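Local coordinates for BH2092 protein (Bacillus halodurans, PDB 3NHV) that is of unknown function but carries a rhodanese-like domain, a fold that in related proteins transfers sulfur through a reactive cysteine, at residues I34-V39 / I76-G81; C48-A53 / G106-W111; E72-T77 / R100-I105. All coordinates share one frame; numbering follows the deposited sequence.

Interactions 1 and 3 are successive seams of one parallel sheet and share strand 74-78: 34-39 lies along one edge of it and 100-105 along the other. Interaction 1 is almost at the centre of the chain. Interaction 3 runs from an exposed R100 and a partly exposed V74 to buried T77, E103 and L104. Interactions 2 and 3 both reach neighbouring subunits, whereas interaction 1 touches none. In interaction 2 a loop meets the N-terminal part of helix 107-113 through apolar side chains. Backbone hydrogen bonds carry the two sheet seams, with a phenol-carboxylate pair added in interaction 1. Y78 OH to I50 N ties interactions 1 and 2, and W80 O to E109 N is a probable second tie.

Interaction 1: residues I34-V39 / I76-G81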
loop_
_atom_site.group_PDB
_atom_site.type_symbol
_atom_site.label_atom_id
_atom_site.label_comp_id
_atom_site.label_asym_id
_atom_site.label_seq_id
_atom_site.Cartn_x
_atom_site.Cartn_y
_atom_site.Cartn_z
ATOM N N ILE B 34 22.396 5.585 -5.970
ATOM C CA ILE B 34 21.230 4.788 -6.341
ATOM C C ILE B 34 21.064 4.677 -7.851
ATOM O O ILE B 34 21.574 5.498 -8.610
ATOM C CB ILE B 34 19.916 5.379 -5.777
ATOM C CG1 ILE B 34 19.673 6.764 -6.373
ATOM C CG2 ILE B 34 19.972 5.426 -4.260
ATOM C CD1 ILE B 34 18.425 7.453 -5.859
ATOM N N ILE B 35 20.339 3.653 -8.278
ATOM C CA ILE B 35 20.075 3.439 -9.686
ATOM C C ILE B 35 18.586 3.178 -9.820
ATOM O O ILE B 35 18.106 2.093 -9.498
ATOM C CB ILE B 35 20.847 2.212 -10.226
ATOM C CG1 ILE B 35 22.339 2.353 -9.907
ATOM C CG2 ILE B 35 20.640 2.094 -11.736
ATOM C CD1 ILE B 35 23.179 1.191 -10.383
ATOM N N VAL B 36 17.848 4.180 -10.273
ATOM C CA VAL B 36 16.414 4.027 -10.433
ATOM C C VAL B 36 16.105 3.183 -11.667
ATOM O O VAL B 36 16.477 3.546 -12.784
ATOM C CB VAL B 36 15.729 5.395 -10.581
ATOM C CG1 VAL B 36 14.221 5.219 -10.523
ATOM C CG2 VAL B 36 16.217 6.342 -9.488
ATOM N N VAL B 37 15.418 2.062 -11.459
ATOM C CA VAL B 37 15.058 1.151 -12.543
ATOM C C VAL B 37 13.542 1.025 -12.731
ATOM O O VAL B 37 12.822 0.610 -11.815
ATOM C CB VAL B 37 15.625 -0.276 -12.288
ATOM C CG1 VAL B 37 15.302 -1.193 -13.470
ATOM C CG2 VAL B 37 17.119 -0.215 -12.059
ATOM N N ASP B 38 13.066 1.391 -13.921
ATOM C CA ASP B 38 11.642 1.291 -14.256
ATOM C C ASP B 38 11.459 -0.147 -14.727
ATOM O O ASP B 38 12.069 -0.564 -15.708
ATOM C CB ASP B 38 11.284 2.257 -15.389
ATOM C CG ASP B 38 9.786 2.363 -15.619
ATOM O OD1 ASP B 38 9.087 1.329 -15.552
ATOM O OD2 ASP B 38 9.306 3.487 -15.882
ATOM N N VAL B 39 10.625 -0.896 -14.017
ATOM C CA VAL B 39 10.371 -2.302 -14.307
ATOM C C VAL B 39 9.167 -2.564 -15.208
ATOM O O VAL B 39 8.925 -3.703 -15.610
ATOM C CB VAL B 39 10.162 -3.071 -12.984
ATOM C CG1 VAL B 39 9.722 -4.485 -13.253
ATOM C CG2 VAL B 39 11.450 -3.054 -12.175
ATOM N N ILE B 76 16.704 0.866 -7.062
ATOM C CA ILE B 76 15.377 1.310 -6.648
ATOM C C ILE B 76 14.423 0.949 -7.778
ATOM O O ILE B 76 14.523 1.497 -8.870
ATOM C CB ILE B 76 15.314 2.848 -6.435
ATOM C CG1 ILE B 76 16.418 3.300 -5.478
ATOM C CG2 ILE B 76 13.947 3.241 -5.862
ATOM C CD1 ILE B 76 16.235 2.823 -4.054
ATOM N N THR B 77 13.501 0.031 -7.518
ATOM C CA THR B 77 12.557 -0.383 -8.545
ATOM C C THR B 77 11.220 0.302 -8.376
ATOM O O THR B 77 10.818 0.610 -7.261
ATOM C CB THR B 77 12.313 -1.901 -8.489
ATOM O OG1 THR B 77 11.713 -2.233 -7.231
ATOM C CG2 THR B 77 13.628 -2.660 -8.625
ATOM N N TYR B 78 10.526 0.543 -9.482
ATOM C CA TYR B 78 9.208 1.149 -9.392
ATOM C C TYR B 78 8.322 0.661 -10.530
ATOM O O TYR B 78 8.786 0.472 -11.656
ATOM C CB TYR B 78 9.305 2.682 -9.377
ATOM C CG TYR B 78 9.507 3.342 -10.723
ATOM C CD1 TYR B 78 8.439 3.539 -11.592
ATOM C CD2 TYR B 78 10.763 3.795 -11.114
ATOM C CE1 TYR B 78 8.615 4.175 -12.808
ATOM C CE2 TYR B 78 10.952 4.433 -12.327
ATOM C CZ TYR B 78 9.876 4.622 -13.170
ATOM O OH TYR B 78 10.058 5.281 -14.366
ATOM N N CYS B 79 7.055 0.421 -10.209
ATOM C CA CYS B 79 6.070 -0.037 -11.178
ATOM C C CYS B 79 5.042 1.079 -11.315
ATOM O O CYS B 79 5.349 2.233 -11.046
ATOM C CB CYS B 79 5.395 -1.332 -10.700
ATOM S SG CYS B 79 3.980 -1.849 -11.747
ATOM N N TRP B 80 3.824 0.749 -11.725
ATOM C CA TRP B 80 2.804 1.766 -11.883
ATOM C C TRP B 80 2.413 2.428 -10.582
ATOM O O TRP B 80 2.496 3.648 -10.461
ATOM C CB TRP B 80 1.559 1.189 -12.546
ATOM C CG TRP B 80 1.760 0.898 -13.986
ATOM C CD1 TRP B 80 2.214 -0.268 -14.532
ATOM C CD2 TRP B 80 1.557 1.801 -15.075
ATOM N NE1 TRP B 80 2.306 -0.146 -15.898
ATOM C CE2 TRP B 80 1.910 1.116 -16.258
ATOM C CE3 TRP B 80 1.117 3.126 -15.168
ATOM C CZ2 TRP B 80 1.829 1.705 -17.520
ATOM C CZ3 TRP B 80 1.036 3.717 -16.428
ATOM C CH2 TRP B 80 1.394 3.004 -17.587
ATOM N N GLY B 81 1.986 1.626 -9.612
ATOM C CA GLY B 81 1.575 2.172 -8.328
ATOM C C GLY B 81 1.263 1.144 -7.249
ATOM O O GLY B 81 1.706 -0.005 -7.328
#
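The hydroxyl OH of Y78 is held by two groups: it donates to OD2 of D38 at 2.5 Å, a value so short that its exact length is doubtful, and it receives the backbone N-H of I50. D38 OD2 in turn forms a salt bridge with R40. This pair stands at the carboxyl end of two neighbouring parallel strands, 34-38 and 74-78, in the middle of the rhodanese-like sheet, with axes 4.8 Å apart. Just beyond Y78 comes C79, disulfide-bonded to C84 here; in rhodaneses the active-site loop starts at the end of such a central strand, and this loop is consistent with that place.

V36, D38, I76 and Y78 share one face of the sheet. With CG of Y78 set between its own N and carbonyl carbon (chi1 80°), the ring lies across the neighbouring strand, with D38 CA over one face, toward the rim. D38 CA then sits 4.0 Å from the ring centroid, 23° off the ring normal, a CH-pi contact, while V36 CG1 comes to the ring edge, 3.8 Å from CD2 of Y78. A phenylalanine here lacks the hydroxyl and would probably leave the I50 N-H without its acceptor and D38 OD2 with one donor fewer.

The backbone ladder is uneven. V37 N bonds to I76 O at 2.8 Å, but Y78 N reaches V37 O at 3.3 Å and is bent, with an N-H...O angle of 144°. Past the last bridge, V39 N still binds Y78 O at 3.3 Å. On the opposite face, where T77 OG1 bonds to A87 O, V39 CG2 rests 4.0 Å from T77 CB.

Interaction 2: residues C48-A53 / G106-W111; sequences CHIPTA and GGIEYW
The side chain of I108 is fully extended, with CG1 anti to the backbone N (chi1 -171°) and CD1 continuing the line, and this carries CD1 to C48, 3.7 Å from its SG and 3.5 Å from its carbonyl O. One turn on, W111 has CG anti to its own N (chi1 167°), which lays the indole against I50. Both branches of I50 meet the same indole system: CG1 stands 4.2 Å from the centroid of the five-membered ring, 8° off its normal, a CH-pi contact over the face, and CG2 lies 4.1 Å from CZ2 of W111. CG1 of I50 also lies 4.3 Å from CG1 of I108, joining the two patches.

The loop between helix 42-47 and strand 54-55, which makes a type II turn from I50 to A53, is thus packed onto the N-terminal part of helix 107-113. I20, L23 and S24 of helix 20-28 also touch W111, as does M132 of the second subunit.

Polar groups here find their partners elsewhere: C48 O with R40, W111 NE1 with E117 O. The two segments therefore cohere by van der Waals and CH-pi contact, without polar bonds between them.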
loop_
_atom_site.group_PDB
_atom_site.type_symbol
_atom_site.label_atom_id
_atom_site.label_comp_id
_atom_site.label_asym_id
_atom_site.label_seq_id
_atom_site.Cartn_x
_atom_site.Cartn_y
_atom_site.Cartn_z
ATOM N N CYS B 48 6.430 7.774 -20.633
ATOM C CA CYS B 48 6.530 8.551 -19.399
ATOM C C CYS B 48 7.282 7.795 -18.306
ATOM O O CYS B 48 6.885 6.697 -17.914
ATOM C CB CYS B 48 5.122 8.897 -18.905
ATOM S SG CYS B 48 5.067 9.742 -17.323
ATOM N N HIS B 49 8.367 8.386 -17.816
ATOM C CA HIS B 49 9.148 7.754 -16.764
ATOM C C HIS B 49 9.787 8.758 -15.812
ATOM O O HIS B 49 9.731 9.964 -16.030
ATOM C CB HIS B 49 10.221 6.839 -17.372
ATOM C CG HIS B 49 11.241 7.553 -18.205
ATOM N ND1 HIS B 49 12.152 8.439 -17.672
ATOM C CD2 HIS B 49 11.519 7.480 -19.529
ATOM C CE1 HIS B 49 12.951 8.878 -18.630
ATOM N NE2 HIS B 49 12.587 8.310 -19.766
ATOM N N ILE B 50 10.394 8.251 -14.748
ATOM C CA ILE B 50 11.026 9.105 -13.759
ATOM C C ILE B 50 12.435 9.513 -14.158
ATOM O O ILE B 50 13.242 8.688 -14.571
ATOM C CB ILE B 50 11.100 8.404 -12.397
ATOM C CG1 ILE B 50 9.697 8.087 -11.904
ATOM C CG2 ILE B 50 11.841 9.286 -11.396
ATOM C CD1 ILE B 50 9.682 7.286 -10.643
ATOM N N PRO B 51 12.754 10.802 -14.023
ATOM C CA PRO B 51 14.086 11.289 -14.378
ATOM C C PRO B 51 15.226 10.467 -13.764
ATOM O O PRO B 51 15.155 10.052 -12.608
ATOM C CB PRO B 51 14.058 12.728 -13.874
ATOM C CG PRO B 51 12.637 13.127 -14.127
ATOM C CD PRO B 51 11.865 11.915 -13.644
ATOM N N THR B 52 16.272 10.251 -14.558
ATOM C CA THR B 52 17.466 9.487 -14.178
ATOM C C THR B 52 17.221 7.984 -14.073
ATOM O O THR B 52 18.053 7.250 -13.555
ATOM C CB THR B 52 18.079 9.969 -12.831
ATOM O OG1 THR B 52 17.284 9.496 -11.735
ATOM C CG2 THR B 52 18.159 11.492 -12.791
ATOM N N ALA B 53 16.091 7.524 -14.592
ATOM C CA ALA B 53 15.769 6.112 -14.517
ATOM C C ALA B 53 16.000 5.349 -15.817
ATOM O O ALA B 53 15.647 5.817 -16.902
ATOM C CB ALA B 53 14.324 5.943 -14.079
ATOM N N GLY B 106 4.232 3.593 -4.171
ATOM C CA GLY B 106 3.519 4.667 -4.838
ATOM C C GLY B 106 3.750 4.624 -6.337
ATOM O O GLY B 106 2.926 5.096 -7.125
ATOM N N GLY B 107 4.882 4.051 -6.734
ATOM C CA GLY B 107 5.197 3.953 -8.147
ATOM C C GLY B 107 5.225 5.313 -8.818
ATOM O O GLY B 107 5.399 6.340 -8.158
ATOM N N ILE B 108 5.045 5.325 -10.134
ATOM C CA ILE B 108 5.066 6.564 -10.887
ATOM C C ILE B 108 3.736 7.279 -10.727
ATOM O O ILE B 108 3.634 8.483 -10.935
ATOM C CB ILE B 108 5.342 6.296 -12.386
ATOM C CG1 ILE B 108 5.592 7.617 -13.119
ATOM C CG2 ILE B 108 4.176 5.540 -13.008
ATOM C CD1 ILE B 108 6.090 7.440 -14.547
ATOM N N GLU B 109 2.714 6.527 -10.350
ATOM C CA GLU B 109 1.414 7.116 -10.156
ATOM C C GLU B 109 1.496 8.222 -9.106
ATOM O O GLU B 109 1.163 9.370 -9.377
ATOM C CB GLU B 109 0.413 6.066 -9.706
ATOM C CG GLU B 109 -0.905 6.677 -9.318
ATOM C CD GLU B 109 -1.842 5.689 -8.683
ATOM O OE1 GLU B 109 -2.855 6.141 -8.112
ATOM O OE2 GLU B 109 -1.568 4.470 -8.760
ATOM N N TYR B 110 1.950 7.890 -7.906
ATOM C CA TYR B 110 2.038 8.901 -6.867
ATOM C C TYR B 110 3.199 9.868 -7.056
ATOM O O TYR B 110 3.241 10.926 -6.431
ATOM C CB TYR B 110 2.071 8.233 -5.488
ATOM C CG TYR B 110 0.678 7.990 -4.941
ATOM C CD1 TYR B 110 0.024 8.971 -4.181
ATOM C CD2 TYR B 110 -0.028 6.819 -5.246
ATOM C CE1 TYR B 110 -1.294 8.796 -3.746
ATOM C CE2 TYR B 110 -1.350 6.637 -4.812
ATOM C CZ TYR B 110 -1.970 7.630 -4.068
ATOM O OH TYR B 110 -3.272 7.469 -3.658
ATOM N N TRP B 111 4.133 9.522 -7.934
ATOM C CA TRP B 111 5.259 10.407 -8.202
ATOM C C TRP B 111 4.724 11.618 -8.950
ATOM O O TRP B 111 5.099 12.760 -8.670
ATOM C CB TRP B 111 6.312 9.699 -9.049
ATOM C CG TRP B 111 7.318 10.632 -9.592
ATOM C CD1 TRP B 111 7.242 11.323 -10.765
ATOM C CD2 TRP B 111 8.526 11.054 -8.952
ATOM N NE1 TRP B 111 8.325 12.154 -10.894
ATOM C CE2 TRP B 111 9.130 12.010 -9.798
ATOM C CE3 TRP B 111 9.153 10.720 -7.746
ATOM C CZ2 TRP B 111 10.337 12.638 -9.474
ATOM C CZ3 TRP B 111 10.356 11.345 -7.421
ATOM C CH2 TRP B 111 10.934 12.294 -8.282
#

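Interaction 3: residues E72-T77 / R100-I105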
loop_
_atom_site.group_PDB
_atom_site.type_symbol
_atom_site.label_atom_id
_atom_site.label_comp_id
_atom_site.label_asym_id
_atom_site.label_seq_id
_atom_site.Cartn_x
_atom_site.Cartn_y
_atom_site.Cartn_z
ATOM N N GLU B 72 28.009 -1.630 -6.015
ATOM C CA GLU B 72 28.312 -0.747 -4.897
ATOM C C GLU B 72 27.170 0.214 -4.629
ATOM O O GLU B 72 27.083 0.810 -3.558
ATOM C CB GLU B 72 29.580 0.059 -5.174
ATOM C CG GLU B 72 30.859 -0.752 -5.161
ATOM C CD GLU B 72 30.965 -1.662 -3.947
ATOM O OE1 GLU B 72 30.472 -2.814 -4.023
ATOM O OE2 GLU B 72 31.527 -1.226 -2.912
ATOM N N LYS B 73 26.300 0.366 -5.619
ATOM C CA LYS B 73 25.163 1.265 -5.502
ATOM C C LYS B 73 23.930 0.518 -5.011
ATOM O O LYS B 73 24.011 -0.655 -4.645
ATOM C CB LYS B 73 24.883 1.900 -6.855
ATOM C CG LYS B 73 26.045 2.707 -7.395
ATOM C CD LYS B 73 25.702 3.275 -8.744
ATOM C CE LYS B 73 26.683 4.343 -9.165
ATOM N NZ LYS B 73 26.244 4.926 -10.464
ATOM N N VAL B 74 22.787 1.198 -4.985
ATOM C CA VAL B 74 21.546 0.560 -4.551
ATOM C C VAL B 74 20.508 0.680 -5.656
ATOM O O VAL B 74 20.361 1.743 -6.248
ATOM C CB VAL B 74 20.977 1.213 -3.279
ATOM C CG1 VAL B 74 19.672 0.529 -2.903
ATOM C CG2 VAL B 74 21.978 1.101 -2.131
ATOM N N ILE B 75 19.802 -0.412 -5.940
ATOM C CA ILE B 75 18.773 -0.411 -6.984
ATOM C C ILE B 75 17.398 -0.057 -6.399
ATOM O O ILE B 75 16.990 -0.599 -5.370
ATOM C CB ILE B 75 18.681 -1.804 -7.709
ATOM C CG1 ILE B 75 19.906 -2.030 -8.593
ATOM C CG2 ILE B 75 17.454 -1.867 -8.606
ATOM C CD1 ILE B 75 21.164 -2.335 -7.837
ATOM N N ILE B 76 16.704 0.866 -7.062
ATOM C CA ILE B 76 15.377 1.310 -6.648
ATOM C C ILE B 76 14.423 0.949 -7.778
ATOM O O ILE B 76 14.523 1.497 -8.870
ATOM C CB ILE B 76 15.314 2.848 -6.435
ATOM C CG1 ILE B 76 16.418 3.300 -5.478
ATOM C CG2 ILE B 76 13.947 3.241 -5.862
ATOM C CD1 ILE B 76 16.235 2.823 -4.054
ATOM N N THR B 77 13.501 0.031 -7.518
ATOM C CA THR B 77 12.557 -0.383 -8.545
ATOM C C THR B 77 11.220 0.302 -8.376
ATOM O O THR B 77 10.818 0.610 -7.261
ATOM C CB THR B 77 12.313 -1.901 -8.489
ATOM O OG1 THR B 77 11.713 -2.233 -7.231
ATOM C CG2 THR B 77 13.628 -2.660 -8.625
ATOM N N ARG B 100 21.915 -4.841 -4.020
ATOM C CA ARG B 100 21.239 -4.285 -2.844
ATOM C C ARG B 100 20.080 -3.543 -3.509
ATOM O O ARG B 100 20.288 -2.800 -4.477
ATOM C CB ARG B 100 22.148 -3.307 -2.094
ATOM C CG ARG B 100 23.412 -3.938 -1.495
ATOM C CD ARG B 100 23.134 -4.654 -0.179
ATOM N NE ARG B 100 24.315 -5.346 0.334
ATOM C CZ ARG B 100 24.549 -5.568 1.627
ATOM N NH1 ARG B 100 23.683 -5.143 2.540
ATOM N NH2 ARG B 100 25.646 -6.215 2.013
ATOM N N VAL B 101 18.869 -3.737 -3.002
ATOM C CA VAL B 101 17.715 -3.129 -3.637
ATOM C C VAL B 101 16.590 -2.752 -2.684
ATOM O O VAL B 101 16.447 -3.346 -1.619
ATOM C CB VAL B 101 17.153 -4.100 -4.691
ATOM C CG1 VAL B 101 16.702 -5.373 -3.998
ATOM C CG2 VAL B 101 15.998 -3.465 -5.455
ATOM N N LYS B 102 15.796 -1.768 -3.107
ATOM C CA LYS B 102 14.639 -1.267 -2.368
ATOM C C LYS B 102 13.558 -0.977 -3.411
ATOM O O LYS B 102 13.881 -0.602 -4.541
ATOM C CB LYS B 102 14.970 0.042 -1.630
ATOM C CG LYS B 102 16.052 -0.059 -0.565
ATOM C CD LYS B 102 16.170 1.235 0.240
ATOM C CE LYS B 102 17.034 1.023 1.486
ATOM N NZ LYS B 102 16.752 2.016 2.568
ATOM N N GLU B 103 12.289 -1.151 -3.046
ATOM C CA GLU B 103 11.193 -0.871 -3.974
ATOM C C GLU B 103 10.564 0.461 -3.607
ATOM O O GLU B 103 10.505 0.824 -2.430
ATOM C CB GLU B 103 10.127 -1.972 -3.928
ATOM C CG GLU B 103 9.385 -2.084 -2.602
ATOM C CD GLU B 103 8.457 -3.291 -2.540
ATOM O OE1 GLU B 103 7.584 -3.427 -3.430
ATOM O OE2 GLU B 103 8.599 -4.101 -1.598
ATOM N N LEU B 104 10.103 1.183 -4.623
ATOM C CA LEU B 104 9.478 2.485 -4.438
ATOM C C LEU B 104 7.970 2.341 -4.269
ATOM O O LEU B 104 7.280 1.901 -5.191
ATOM C CB LEU B 104 9.755 3.374 -5.649
ATOM C CG LEU B 104 9.141 4.769 -5.590
ATOM C CD1 LEU B 104 9.881 5.602 -4.554
ATOM C CD2 LEU B 104 9.227 5.439 -6.948
ATOM N N ILE B 105 7.460 2.716 -3.099
ATOM C CA ILE B 105 6.025 2.648 -2.835
ATOM C C ILE B 105 5.348 3.847 -3.496
ATOM O O ILE B 105 5.828 4.979 -3.397
ATOM C CB ILE B 105 5.715 2.692 -1.318
ATOM C CG1 ILE B 105 6.258 3.981 -0.708
ATOM C CG2 ILE B 105 6.339 1.500 -0.624
ATOM C CD1 ILE B 105 5.761 4.246 0.703
#
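V74 makes an apolar approach to strand 100-105, its CG1 lying 3.7 Å from the carbonyl O of R100; the secure pairing begins at I75. The two chains are the parallel strands of a beta-alpha-beta crossover, joined through helix 86-96, with their axes 24° apart.

I75 supplies both a donor and an acceptor. Its N binds R100 O at 2.8 Å with a straight N-H...O angle of 179°, and its O takes the N-H of K102, also at 2.8 Å. Its side chain points to the face that helix 86-96 covers through F94, and there I75 CG2 meets V101 CG2 at 3.8 Å.

I76 turns to the other face. It lies side by side with K102, pointing the same way, and the touch is between I76 CD1 and K102 CB at 3.9 Å; the lysine chain extends onward and leads away. CG2 of I76 instead crosses to L104 CB, so one isoleucine spans two residues of the neighbouring strand.

T77 returns to the V101 face and brings CG2 against CG2 of that valine. Its OG1, placed between its own N and carbonyl carbon (chi1 63°), comes 3.7 Å from E103 CB; as OG1 is hydrogen-bonded to A87 O of helix 86-96, this meeting is packing only. The carboxylate of E103 goes elsewhere, to T88 and, by a salt bridge, to K13 of the third subunit, while V101 O accepts a hydrogen bond from Y10 of that subunit. The backbone of T77 completes the ladder: its N binds K102 O at 3.1 Å, and its O receives the N-H of L104 at 2.8 Å.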